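Local coordinates for protein latent form of PPO4 Tyrosinase (Agaricus bisporus var. bisporus H97, PDB 4OUA) that hydroxylates monophenols to o-diphenols and oxidises these to o-quinones at a two-copper centre, the first step of melanin synthesis, and is captured here in its latent form, at residues B[230-235]-B[244-249]; B[239-244]-B[473-478]; B[248-253]-B[451-456]. All blocks are in the same frame, centred on the assembly; numbering follows the deposited sequence.

Contact 1 (B[230-235]-B[244-249]); sequences EAFSNH and NSLEAV. With NA (sodium ion), chain K.
Phe232 and Asn234, at and just beyond the end of helix 229-233, take two hydrogen bonds from Leu246 and Ser245 at the start of helix 246-258. Leu246 N donates to Phe232 O over 2.7 Å, bent at 154°, and Ser245 OG donates to Asn234 O over 2.9 Å, arriving from above that carbonyl plane. Ser245 is the N-cap residue, and its hydroxyl accepts from Ala248 N at 3.2 Å, because OG is placed between its own backbone N and carbonyl carbon (chi1 56°). One side chain thus closes a helix end and ties it to the neighbouring segment.

Apolar contact comes from Phe232 and Leu246, which run side by side. Leu246 CB sits over the ring face in a CH-pi contact, 4.0 Å from the centroid of the Phe232 ring, while Leu246 CD1 approaches Phe232 CZ.

The Glu247 carboxylate stacks on the His235 imidazole, their planes 10° apart, with Glu247 OE1 3.2 Å above the centre of the His235 ring. Ser82 joins both groups, its N bonding Glu247 OE2 and its OG bonding His235 ND1, and Glu247 also touches His81, a copper ligand.

A sodium ion is held by Glu230 O, at 2.4 Å, and by Gly236 O. Around this buried junction, Phe232 stacks on Trp292 of helix 277-295 and touches Met222 of helix 212-224, and Leu246 packs on Phe86 and Pro87 of helix 86-109.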
ATOM      1  N   GLU B 230     -13.445   6.161   7.781  1.00 44.32           N
ATOM      2  CA  GLU B 230     -13.310   4.858   8.431  1.00 47.56           C
ATOM      3  C   GLU B 230     -13.197   3.714   7.425  1.00 47.44           C
ATOM      4  O   GLU B 230     -12.497   2.730   7.668  1.00 48.83           O
ATOM      5  CB  GLU B 230     -14.492   4.608   9.372  1.00 47.78           C
ATOM      6  CG  GLU B 230     -14.363   5.280  10.732  1.00 51.42           C
ATOM      7  CD  GLU B 230     -13.299   4.634  11.603  1.00 59.13           C
ATOM      8  OE1 GLU B 230     -12.793   3.554  11.228  1.00 53.70           O
ATOM      9  OE2 GLU B 230     -12.970   5.207  12.664  1.00 54.42           O
ATOM     10  N   ALA B 231     -13.888   3.848   6.298  1.00 45.93           N
ATOM     11  CA  ALA B 231     -13.904   2.803   5.282  1.00 45.69           C
ATOM     12  C   ALA B 231     -12.673   2.867   4.385  1.00 48.87           C
ATOM     13  O   ALA B 231     -12.322   1.886   3.726  1.00 45.19           O
ATOM     14  CB  ALA B 231     -15.168   2.906   4.445  1.00 38.48           C
ATOM     15  N   PHE B 232     -12.019   4.025   4.370  1.00 39.74           N
ATOM     16  CA  PHE B 232     -10.893   4.266   3.474  1.00 35.96           C
ATOM     17  C   PHE B 232      -9.542   4.215   4.182  1.00 44.99           C
ATOM     18  O   PHE B 232      -8.531   3.855   3.580  1.00 48.32           O
ATOM     19  CB  PHE B 232     -11.058   5.623   2.783  1.00 41.12           C
ATOM     20  CG  PHE B 232      -9.831   6.083   2.045  1.00 46.10           C
ATOM     21  CD1 PHE B 232      -9.592   5.669   0.746  1.00 45.06           C
ATOM     22  CD2 PHE B 232      -8.917   6.932   2.649  1.00 45.07           C
ATOM     23  CE1 PHE B 232      -8.464   6.089   0.066  1.00 42.50           C
ATOM     24  CE2 PHE B 232      -7.789   7.356   1.973  1.00 40.40           C
ATOM     25  CZ  PHE B 232      -7.563   6.935   0.680  1.00 37.70           C
ATOM     26  N   SER B 233      -9.526   4.569   5.463  1.00 43.87           N
ATOM     27  CA  SER B 233      -8.267   4.773   6.170  1.00 37.35           C
ATOM     28  C   SER B 233      -7.628   3.496   6.718  1.00 39.14           C
ATOM     29  O   SER B 233      -6.416   3.325   6.609  1.00 42.35           O
ATOM     30  CB  SER B 233      -8.468   5.765   7.318  1.00 38.52           C
ATOM     31  OG  SER B 233      -9.183   5.170   8.385  1.00 47.05           O
ATOM     32  N   ASN B 234      -8.420   2.602   7.305  1.00 45.90           N
ATOM     33  CA  ASN B 234      -7.830   1.486   8.047  1.00 46.53           C
ATOM     34  C   ASN B 234      -8.471   0.104   7.862  1.00 53.65           C
ATOM     35  O   ASN B 234      -9.390  -0.074   7.060  1.00 46.55           O
ATOM     36  CB  ASN B 234      -7.826   1.827   9.539  1.00 46.38           C
ATOM     37  CG  ASN B 234      -9.208   2.185  10.063  1.00 48.54           C
ATOM     38  OD1 ASN B 234      -9.949   1.321  10.532  1.00 53.72           O
ATOM     39  ND2 ASN B 234      -9.559   3.465   9.984  1.00 45.60           N
ATOM     40  N   HIS B 235      -7.968  -0.863   8.630  1.00 58.32           N
ATOM     41  CA  HIS B 235      -8.393  -2.260   8.552  1.00 50.50           C
ATOM     42  C   HIS B 235      -9.809  -2.501   9.061  1.00 60.09           C
ATOM     43  O   HIS B 235     -10.506  -3.384   8.558  1.00 65.63           O
ATOM     44  CB  HIS B 235      -7.437  -3.151   9.351  1.00 54.03           C
ATOM     45  CG  HIS B 235      -6.115  -3.388   8.689  1.00 43.30           C
ATOM     46  ND1 HIS B 235      -4.973  -3.678   9.398  1.00 36.68           N
ATOM     47  CD2 HIS B 235      -5.760  -3.395   7.382  1.00 43.57           C
ATOM     48  CE1 HIS B 235      -3.965  -3.845   8.564  1.00 49.49           C
ATOM     49  NE2 HIS B 235      -4.417  -3.678   7.330  1.00 51.14           N
ATOM     50  N   ASN B 244     -12.070  -2.445  -0.616  1.00 41.78           N
ATOM     51  CA  ASN B 244     -10.888  -2.452   0.230  1.00 35.92           C
ATOM     52  C   ASN B 244     -10.527  -1.056   0.712  1.00 38.05           C
ATOM     53  O   ASN B 244     -10.731  -0.072   0.000  1.00 41.71           O
ATOM     54  CB  ASN B 244      -9.699  -3.059  -0.514  1.00 38.30           C
ATOM     55  CG  ASN B 244      -9.850  -4.544  -0.734  1.00 31.03           C
ATOM     56  OD1 ASN B 244      -9.592  -5.344   0.164  1.00 32.62           O
ATOM     57  ND2 ASN B 244     -10.261  -4.925  -1.938  1.00 35.53           N
ATOM     58  N   SER B 245      -9.996  -0.975   1.925  1.00 35.77           N
ATOM     59  CA  SER B 245      -9.485   0.283   2.448  1.00 35.10           C
ATOM     60  C   SER B 245      -8.109   0.554   1.859  1.00 39.94           C
ATOM     61  O   SER B 245      -7.495  -0.336   1.270  1.00 41.64           O
ATOM     62  CB  SER B 245      -9.415   0.248   3.975  1.00 36.76           C
ATOM     63  OG  SER B 245      -8.635  -0.850   4.419  1.00 45.38           O
ATOM     64  N   LEU B 246      -7.632   1.784   2.012  1.00 38.74           N
ATOM     65  CA  LEU B 246      -6.293   2.143   1.558  1.00 35.37           C
ATOM     66  C   LEU B 246      -5.264   1.185   2.146  1.00 32.18           C
ATOM     67  O   LEU B 246      -4.377   0.700   1.445  1.00 32.17           O
ATOM     68  CB  LEU B 246      -5.957   3.584   1.951  1.00 34.23           C
ATOM     69  CG  LEU B 246      -4.631   4.155   1.444  1.00 30.85           C
ATOM     70  CD1 LEU B 246      -4.714   4.486  -0.040  1.00 30.44           C
ATOM     71  CD2 LEU B 246      -4.221   5.377   2.249  1.00 33.92           C
ATOM     72  N   GLU B 247      -5.405   0.907   3.439  1.00 31.01           N
ATOM     73  CA  GLU B 247      -4.469   0.050   4.152  1.00 34.08           C
ATOM     74  C   GLU B 247      -4.545  -1.393   3.657  1.00 37.93           C
ATOM     75  O   GLU B 247      -3.525  -2.077   3.572  1.00 34.80           O
ATOM     76  CB  GLU B 247      -4.740   0.110   5.658  1.00 34.45           C
ATOM     77  CG  GLU B 247      -3.641  -0.493   6.519  1.00 33.43           C
ATOM     78  CD  GLU B 247      -3.942  -0.392   8.003  1.00 38.00           C
ATOM     79  OE1 GLU B 247      -5.134  -0.277   8.359  1.00 46.14           O
ATOM     80  OE2 GLU B 247      -2.992  -0.423   8.812  1.00 37.70           O
ATOM     81  N   ALA B 248      -5.751  -1.845   3.326  1.00 37.18           N
ATOM     82  CA  ALA B 248      -5.958  -3.204   2.828  1.00 40.07           C
ATOM     83  C   ALA B 248      -5.161  -3.454   1.550  1.00 38.75           C
ATOM     84  O   ALA B 248      -4.351  -4.381   1.483  1.00 35.21           O
ATOM     85  CB  ALA B 248      -7.436  -3.460   2.589  1.00 37.26           C
ATOM     86  N   VAL B 249      -5.401  -2.623   0.538  1.00 38.89           N
ATOM     87  CA  VAL B 249      -4.648  -2.684  -0.709  1.00 38.66           C
ATOM     88  C   VAL B 249      -3.161  -2.498  -0.433  1.00 40.18           C
ATOM     89  O   VAL B 249      -2.308  -3.083  -1.104  1.00 38.24           O
ATOM     90  CB  VAL B 249      -5.122  -1.609  -1.706  1.00 32.75           C
ATOM     91  CG1 VAL B 249      -4.373  -1.736  -3.021  1.00 35.81           C
ATOM     92  CG2 VAL B 249      -6.623  -1.718  -1.930  1.00 39.06           C
TER
HETATM   93 NA    NA K 604     -12.220   0.401   8.279  1.00 46.61          NA

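Contact 2 (B[239-244]-B[473-478]); sequences DDTHAN and EGFVHL
One of the two outermost strands, 471-477, of a four-stranded antiparallel sheet is met here by the loop that leads into helix 246-258, with Asn244 lying against Phe475. Residues on either side of Phe475, Gly474 and Val476, bond to strand 407-419 on the inner side, whereas the N and O of Phe475 itself are taken up by a side chain. Phe475 N donates to Asn244 OD1 over 3.0 Å, tilted 34° from the carbonyl plane, and Asn244 ND2 returns a bond to Phe475 O over 3.2 Å. That acceptor lies in the plane of the Asn244 amide, although the donor stands above the plane of the Phe475 carbonyl. Two bonds fix the rotation of the amide.

Ala243 N lies 4.1 Å above the centre of the Phe475 ring and His242 C is nearer the rim of the same face, while Ala243 O is 3.5 Å from Phe475 CE2. Thr241 OG1 comes near the ring plane at the edge. That hydroxyl is also 3.0 Å from Glu473 OE2, and Phe238 O is within its reach too. With CG of Glu473 between its backbone N and carbonyl carbon (chi1 61°) and the chain extended beyond, the carboxylate reaches the loop.

Asparagine satisfying both polar groups of an edge-strand residue imitates the pairing of a further strand, and here it joins the central and C-terminal domains of tyrosinase.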
ATOM      1  N   ASP B 239     -18.856  -1.407   9.219  1.00 67.78           N
ATOM      2  CA  ASP B 239     -20.023  -1.955   8.538  1.00 76.10           C
ATOM      3  C   ASP B 239     -20.431  -1.125   7.326  1.00 67.70           C
ATOM      4  O   ASP B 239     -20.112   0.060   7.233  1.00 62.07           O
ATOM      5  CB  ASP B 239     -21.200  -2.067   9.512  1.00 72.29           C
ATOM      6  N   ASP B 240     -21.137  -1.769   6.399  1.00 76.61           N
ATOM      7  CA  ASP B 240     -21.647  -1.118   5.197  1.00 71.89           C
ATOM      8  C   ASP B 240     -20.526  -0.684   4.253  1.00 75.76           C
ATOM      9  O   ASP B 240     -20.645   0.319   3.553  1.00 79.12           O
ATOM     10  CB  ASP B 240     -22.514   0.086   5.571  1.00 75.13           C
ATOM     11  CG  ASP B 240     -23.696  -0.297   6.443  1.00 85.87           C
ATOM     12  OD1 ASP B 240     -23.978   0.430   7.421  1.00 83.72           O
ATOM     13  OD2 ASP B 240     -24.343  -1.327   6.154  1.00 82.95           O
ATOM     14  N   THR B 241     -19.440  -1.451   4.236  1.00 69.20           N
ATOM     15  CA  THR B 241     -18.341  -1.210   3.304  1.00 69.62           C
ATOM     16  C   THR B 241     -18.341  -2.272   2.211  1.00 69.24           C
ATOM     17  O   THR B 241     -18.699  -3.427   2.461  1.00 69.84           O
ATOM     18  CB  THR B 241     -16.975  -1.207   4.015  1.00 66.90           C
ATOM     19  OG1 THR B 241     -16.801  -2.441   4.719  1.00 72.95           O
ATOM     20  CG2 THR B 241     -16.894  -0.051   5.000  1.00 62.92           C
ATOM     21  N   HIS B 242     -17.941  -1.883   1.003  1.00 66.48           N
ATOM     22  CA  HIS B 242     -18.007  -2.781  -0.145  1.00 65.59           C
ATOM     23  C   HIS B 242     -16.711  -2.812  -0.950  1.00 64.45           C
ATOM     24  O   HIS B 242     -16.640  -3.449  -2.002  1.00 63.80           O
ATOM     25  CB  HIS B 242     -19.171  -2.383  -1.052  1.00 63.34           C
ATOM     26  CG  HIS B 242     -19.230  -0.918  -1.353  1.00 58.69           C
ATOM     27  ND1 HIS B 242     -19.773  -0.000  -0.478  1.00 64.51           N
ATOM     28  CD2 HIS B 242     -18.822  -0.210  -2.434  1.00 57.14           C
ATOM     29  CE1 HIS B 242     -19.693   1.208  -1.006  1.00 61.03           C
ATOM     30  NE2 HIS B 242     -19.120   1.109  -2.191  1.00 57.87           N
ATOM     31  N   ALA B 243     -15.690  -2.124  -0.454  1.00 60.62           N
ATOM     32  CA  ALA B 243     -14.406  -2.075  -1.140  1.00 44.38           C
ATOM     33  C   ALA B 243     -13.252  -2.069  -0.145  1.00 43.59           C
ATOM     34  O   ALA B 243     -13.429  -1.733   1.026  1.00 46.71           O
ATOM     35  CB  ALA B 243     -14.335  -0.856  -2.042  1.00 40.26           C
ATOM     36  N   ASN B 244     -12.070  -2.445  -0.616  1.00 41.78           N
ATOM     37  CA  ASN B 244     -10.888  -2.452   0.230  1.00 35.92           C
ATOM     38  C   ASN B 244     -10.527  -1.056   0.712  1.00 38.05           C
ATOM     39  O   ASN B 244     -10.731  -0.072   0.000  1.00 41.71           O
ATOM     40  CB  ASN B 244      -9.699  -3.059  -0.514  1.00 38.30           C
ATOM     41  CG  ASN B 244      -9.850  -4.544  -0.734  1.00 31.03           C
ATOM     42  OD1 ASN B 244      -9.592  -5.344   0.164  1.00 32.62           O
ATOM     43  ND2 ASN B 244     -10.261  -4.925  -1.938  1.00 35.53           N
ATOM     44  N   GLU B 473     -10.861  -6.862   7.926  1.00 45.57           N
ATOM     45  CA  GLU B 473     -11.568  -7.367   6.754  1.00 40.89           C
ATOM     46  C   GLU B 473     -10.788  -7.172   5.458  1.00 38.21           C
ATOM     47  O   GLU B 473      -9.874  -6.350   5.383  1.00 36.65           O
ATOM     48  CB  GLU B 473     -12.937  -6.693   6.634  1.00 49.48           C
ATOM     49  CG  GLU B 473     -12.873  -5.183   6.476  1.00 53.15           C
ATOM     50  CD  GLU B 473     -14.244  -4.550   6.344  1.00 66.09           C
ATOM     51  OE1 GLU B 473     -15.251  -5.285   6.427  1.00 68.01           O
ATOM     52  OE2 GLU B 473     -14.315  -3.317   6.154  1.00 71.51           O
ATOM     53  N   GLY B 474     -11.162  -7.940   4.439  1.00 38.05           N
ATOM     54  CA  GLY B 474     -10.544  -7.850   3.129  1.00 37.73           C
ATOM     55  C   GLY B 474     -11.529  -8.207   2.034  1.00 34.84           C
ATOM     56  O   GLY B 474     -12.504  -8.916   2.277  1.00 36.69           O
ATOM     57  N   PHE B 475     -11.276  -7.721   0.822  1.00 37.92           N
ATOM     58  CA  PHE B 475     -12.188  -7.946  -0.293  1.00 33.96           C
ATOM     59  C   PHE B 475     -11.473  -8.468  -1.534  1.00 35.88           C
ATOM     60  O   PHE B 475     -10.345  -8.073  -1.827  1.00 35.76           O
ATOM     61  CB  PHE B 475     -12.930  -6.654  -0.642  1.00 30.44           C
ATOM     62  CG  PHE B 475     -13.774  -6.117   0.473  1.00 41.49           C
ATOM     63  CD1 PHE B 475     -15.126  -6.410   0.540  1.00 49.04           C
ATOM     64  CD2 PHE B 475     -13.217  -5.316   1.456  1.00 45.30           C
ATOM     65  CE1 PHE B 475     -15.908  -5.913   1.566  1.00 50.59           C
ATOM     66  CE2 PHE B 475     -13.994  -4.817   2.486  1.00 50.74           C
ATOM     67  CZ  PHE B 475     -15.341  -5.116   2.539  1.00 56.69           C
ATOM     68  N   VAL B 476     -12.144  -9.356  -2.259  1.00 40.98           N
ATOM     69  CA  VAL B 476     -11.645  -9.853  -3.535  1.00 39.06           C
ATOM     70  C   VAL B 476     -12.777  -9.851  -4.556  1.00 37.45           C
ATOM     71  O   VAL B 476     -13.851 -10.393  -4.301  1.00 40.78           O
ATOM     72  CB  VAL B 476     -11.056 -11.266  -3.407  1.00 39.66           C
ATOM     73  CG1 VAL B 476     -10.695 -11.816  -4.778  1.00 39.60           C
ATOM     74  CG2 VAL B 476      -9.840 -11.248  -2.492  1.00 38.26           C
ATOM     75  N   HIS B 477     -12.531  -9.236  -5.709  1.00 37.56           N
ATOM     76  CA  HIS B 477     -13.580  -9.010  -6.699  1.00 42.17           C
ATOM     77  C   HIS B 477     -13.725 -10.167  -7.685  1.00 41.93           C
ATOM     78  O   HIS B 477     -12.771 -10.899  -7.946  1.00 44.59           O
ATOM     79  CB  HIS B 477     -13.307  -7.708  -7.451  1.00 42.66           C
ATOM     80  CG  HIS B 477     -13.099  -6.532  -6.552  1.00 40.78           C
ATOM     81  ND1 HIS B 477     -14.144  -5.809  -6.016  1.00 45.28           N
ATOM     82  CD2 HIS B 477     -11.965  -5.956  -6.084  1.00 43.24           C
ATOM     83  CE1 HIS B 477     -13.663  -4.837  -5.262  1.00 45.93           C
ATOM     84  NE2 HIS B 477     -12.344  -4.903  -5.287  1.00 38.46           N
ATOM     85  N   LEU B 478     -14.928 -10.317  -8.234  1.00 44.77           N
ATOM     86  CA  LEU B 478     -15.246 -11.448  -9.100  1.00 42.62           C
ATOM     87  C   LEU B 478     -15.840 -11.004 -10.433  1.00 44.64           C
ATOM     88  O   LEU B 478     -16.102 -11.830 -11.307  1.00 43.64           O
ATOM     89  CB  LEU B 478     -16.224 -12.389  -8.397  1.00 35.04           C
ATOM     90  CG  LEU B 478     -15.878 -12.815  -6.971  1.00 38.68           C
ATOM     91  CD1 LEU B 478     -17.012 -13.634  -6.378  1.00 39.59           C
ATOM     92  CD2 LEU B 478     -14.575 -13.595  -6.946  1.00 42.38           C
TER

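Contact 3 (B[248-253]-B[451-456]). With CU1 (copper (I) ion), chain I.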
ATOM      1  N   ALA B 248      -5.751  -1.845   3.326  1.00 37.18           N
ATOM      2  CA  ALA B 248      -5.958  -3.204   2.828  1.00 40.07           C
ATOM      3  C   ALA B 248      -5.161  -3.454   1.550  1.00 38.75           C
ATOM      4  O   ALA B 248      -4.351  -4.381   1.483  1.00 35.21           O
ATOM      5  CB  ALA B 248      -7.436  -3.460   2.589  1.00 37.26           C
ATOM      6  N   VAL B 249      -5.401  -2.623   0.538  1.00 38.89           N
ATOM      7  CA  VAL B 249      -4.648  -2.684  -0.709  1.00 38.66           C
ATOM      8  C   VAL B 249      -3.161  -2.498  -0.433  1.00 40.18           C
ATOM      9  O   VAL B 249      -2.308  -3.083  -1.104  1.00 38.24           O
ATOM     10  CB  VAL B 249      -5.122  -1.609  -1.706  1.00 32.75           C
ATOM     11  CG1 VAL B 249      -4.373  -1.736  -3.021  1.00 35.81           C
ATOM     12  CG2 VAL B 249      -6.623  -1.718  -1.930  1.00 39.06           C
ATOM     13  N   HIS B 250      -2.867  -1.682   0.573  1.00 36.71           N
ATOM     14  CA  HIS B 250      -1.499  -1.405   0.985  1.00 32.26           C
ATOM     15  C   HIS B 250      -0.791  -2.652   1.510  1.00 40.19           C
ATOM     16  O   HIS B 250       0.382  -2.881   1.215  1.00 41.76           O
ATOM     17  CB  HIS B 250      -1.495  -0.306   2.048  1.00 28.27           C
ATOM     18  CG  HIS B 250      -0.309  -0.346   2.958  1.00 25.33           C
ATOM     19  ND1 HIS B 250      -0.330  -0.993   4.175  1.00 26.02           N
ATOM     20  CD2 HIS B 250       0.930   0.185   2.835  1.00 30.19           C
ATOM     21  CE1 HIS B 250       0.846  -0.860   4.761  1.00 34.61           C
ATOM     22  NE2 HIS B 250       1.629  -0.151   3.969  1.00 33.57           N
ATOM     23  N   ASP B 251      -1.510  -3.459   2.283  1.00 40.26           N
ATOM     24  CA  ASP B 251      -0.929  -4.654   2.883  1.00 32.09           C
ATOM     25  C   ASP B 251      -0.573  -5.704   1.837  1.00 34.54           C
ATOM     26  O   ASP B 251       0.352  -6.494   2.033  1.00 38.73           O
ATOM     27  CB  ASP B 251      -1.886  -5.259   3.911  1.00 37.59           C
ATOM     28  CG  ASP B 251      -2.231  -4.295   5.028  1.00 42.41           C
ATOM     29  OD1 ASP B 251      -3.321  -4.443   5.616  1.00 40.82           O
ATOM     30  OD2 ASP B 251      -1.421  -3.388   5.316  1.00 44.86           O
ATOM     31  N   ASP B 252      -1.312  -5.714   0.734  1.00 33.92           N
ATOM     32  CA  ASP B 252      -1.091  -6.694  -0.326  1.00 38.34           C
ATOM     33  C   ASP B 252       0.333  -6.625  -0.862  1.00 33.36           C
ATOM     34  O   ASP B 252       0.978  -7.652  -1.067  1.00 36.22           O
ATOM     35  CB  ASP B 252      -2.089  -6.485  -1.467  1.00 42.90           C
ATOM     36  CG  ASP B 252      -3.428  -7.143  -1.199  1.00 40.13           C
ATOM     37  OD1 ASP B 252      -3.682  -7.536  -0.040  1.00 39.38           O
ATOM     38  OD2 ASP B 252      -4.229  -7.263  -2.151  1.00 41.41           O
ATOM     39  N   ILE B 253       0.816  -5.406  -1.080  1.00 34.32           N
ATOM     40  CA  ILE B 253       2.164  -5.188  -1.589  1.00 34.78           C
ATOM     41  C   ILE B 253       3.214  -5.714  -0.618  1.00 33.33           C
ATOM     42  O   ILE B 253       4.232  -6.271  -1.031  1.00 33.23           O
ATOM     43  CB  ILE B 253       2.423  -3.692  -1.861  1.00 36.87           C
ATOM     44  CG1 ILE B 253       1.450  -3.170  -2.919  1.00 30.17           C
ATOM     45  CG2 ILE B 253       3.862  -3.465  -2.302  1.00 32.39           C
ATOM     46  CD1 ILE B 253       1.575  -3.866  -4.256  1.00 32.98           C
ATOM     47  N   ASN B 451      -3.990 -10.391   2.010  1.00 40.91           N
ATOM     48  CA  ASN B 451      -2.725 -10.526   2.716  1.00 36.99           C
ATOM     49  C   ASN B 451      -2.702  -9.790   4.050  1.00 39.12           C
ATOM     50  O   ASN B 451      -3.190  -8.666   4.161  1.00 40.15           O
ATOM     51  CB  ASN B 451      -1.589 -10.034   1.825  1.00 38.10           C
ATOM     52  CG  ASN B 451      -1.624 -10.666   0.449  1.00 40.23           C
ATOM     53  OD1 ASN B 451      -1.002 -11.702   0.210  1.00 40.21           O
ATOM     54  ND2 ASN B 451      -2.363 -10.047  -0.464  1.00 40.58           N
ATOM     55  N   ILE B 452      -2.126 -10.433   5.060  1.00 45.07           N
ATOM     56  CA  ILE B 452      -2.077  -9.863   6.402  1.00 43.24           C
ATOM     57  C   ILE B 452      -0.717  -9.243   6.709  1.00 47.11           C
ATOM     58  O   ILE B 452       0.307  -9.927   6.683  1.00 47.21           O
ATOM     59  CB  ILE B 452      -2.388 -10.926   7.471  1.00 44.53           C
ATOM     60  CG1 ILE B 452      -3.602 -11.758   7.052  1.00 45.83           C
ATOM     61  CG2 ILE B 452      -2.600 -10.271   8.827  1.00 43.89           C
ATOM     62  CD1 ILE B 452      -4.787 -10.929   6.632  1.00 37.91           C
ATOM     63  N   PHE B 453      -0.715  -7.947   7.003  1.00 44.41           N
ATOM     64  CA  PHE B 453       0.508  -7.258   7.394  1.00 39.51           C
ATOM     65  C   PHE B 453       0.506  -7.009   8.895  1.00 40.90           C
ATOM     66  O   PHE B 453      -0.163  -6.096   9.381  1.00 45.98           O
ATOM     67  CB  PHE B 453       0.654  -5.940   6.634  1.00 37.55           C
ATOM     68  CG  PHE B 453       1.981  -5.264   6.838  1.00 36.56           C
ATOM     69  CD1 PHE B 453       3.164  -5.979   6.724  1.00 35.70           C
ATOM     70  CD2 PHE B 453       2.046  -3.910   7.124  1.00 37.64           C
ATOM     71  CE1 PHE B 453       4.389  -5.357   6.906  1.00 40.87           C
ATOM     72  CE2 PHE B 453       3.265  -3.281   7.305  1.00 37.40           C
ATOM     73  CZ  PHE B 453       4.439  -4.006   7.195  1.00 37.54           C
ATOM     74  N   ARG B 454       1.248  -7.834   9.627  1.00 43.98           N
ATOM     75  CA  ARG B 454       1.307  -7.745  11.082  1.00 49.24           C
ATOM     76  C   ARG B 454       2.724  -7.473  11.571  1.00 55.33           C
ATOM     77  O   ARG B 454       3.694  -7.667  10.837  1.00 52.77           O
ATOM     78  CB  ARG B 454       0.782  -9.032  11.721  1.00 51.52           C
ATOM     79  CG  ARG B 454      -0.728  -9.170  11.690  1.00 61.61           C
ATOM     80  CD  ARG B 454      -1.383  -8.243  12.700  1.00 61.00           C
ATOM     81  NE  ARG B 454      -1.001  -8.588  14.066  1.00 71.59           N
ATOM     82  CZ  ARG B 454      -1.276  -9.755  14.639  1.00 81.26           C
ATOM     83  NH1 ARG B 454      -1.930 -10.687  13.957  1.00 80.58           N
ATOM     84  NH2 ARG B 454      -0.896  -9.995  15.886  1.00 78.99           N
ATOM     85  N   GLY B 455       2.832  -7.029  12.820  1.00 54.10           N
ATOM     86  CA  GLY B 455       4.121  -6.760  13.426  1.00 52.53           C
ATOM     87  C   GLY B 455       4.154  -7.114  14.901  1.00 57.24           C
ATOM     88  O   GLY B 455       4.287  -8.282  15.268  1.00 53.33           O
ATOM     89  N   THR B 456       4.026  -6.101  15.752  1.00 69.17           N
ATOM     90  CA  THR B 456       4.086  -6.297  17.197  1.00 77.49           C
ATOM     91  C   THR B 456       2.813  -6.949  17.751  1.00 80.00           C
ATOM     92  O   THR B 456       1.943  -7.389  16.998  1.00 72.33           O
ATOM     93  CB  THR B 456       4.339  -4.952  17.924  1.00 61.50           C
ATOM     94  OG1 THR B 456       4.450  -5.172  19.336  1.00 67.09           O
ATOM     95  CG2 THR B 456       3.212  -3.963  17.644  1.00 59.57           C
TER
HETATM   96 CU   CU1 I 602       3.622  -0.141   4.412  1.00 36.96          CU
HETATM   97  O   HOH W   1       3.471   0.811   6.530  0.95 32.90           O
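The imidazole of His250 and the ring of Phe453 meet obliquely, their planes 74° apart, with Phe453 CD2 4.0 Å from His250 CE1. Other rings complete the aromatic set: Phe453 stacks on His254, while His250 lies almost parallel to His281 and edge-to-face with Phe86. With CG of Phe453 anti to its backbone N (chi1 -172°), the ring is carried toward the metal, and Phe453 CE2 comes 4.3 Å from the copper.

His250 NE2 binds this copper at 2.0 Å, together with His254, His282 and a water. On the far side of the imidazole, His250 ND1 donates to Asp251 OD2 over 2.9 Å, and that carboxylate also rests on Phe453 CB, 3.5 Å from Asp251 OD2. A C-terminal domain that sends an aromatic ring over the histidine-ligated copper pair is consistent with the blocked entrance of a latent tyrosinase.

At the next residue of the helix, Asp252 OD1 accepts from Asn451 ND2 over 2.9 Å, nearly straight (171°), the donor meeting the carboxylate from above its plane. Asp252 OD2 takes a salt bridge from Lys218. Replacing Asp252 by an alanine is likely to cost Lys218 this counter-charge and leave the Asn451 amide without this acceptor.

The three contacts share the chain that runs into helix 246-258, the segments of contacts 1 and 2 alternating along it. Asn244 belongs to contacts 1 and 2, centred 10 Å apart, which also pack directly, Ala231 CB lying 3.5 Å from Thr241 CG2. Contact 3 takes over at Ala248, and Val249 CG2 touches Asn244 CB at 3.6 Å. Contact 1 is internal to the central domain; contacts 2 and 3, centred 15 Å apart, fasten the C-terminal domain to it. Contact 3 reaches the copper centre itself; at the nearest atoms, the Glu247 side chain of contact 1 is about 7 Å from a copper, and the contact 1 sodium about 5 Å from the Glu473 side chain.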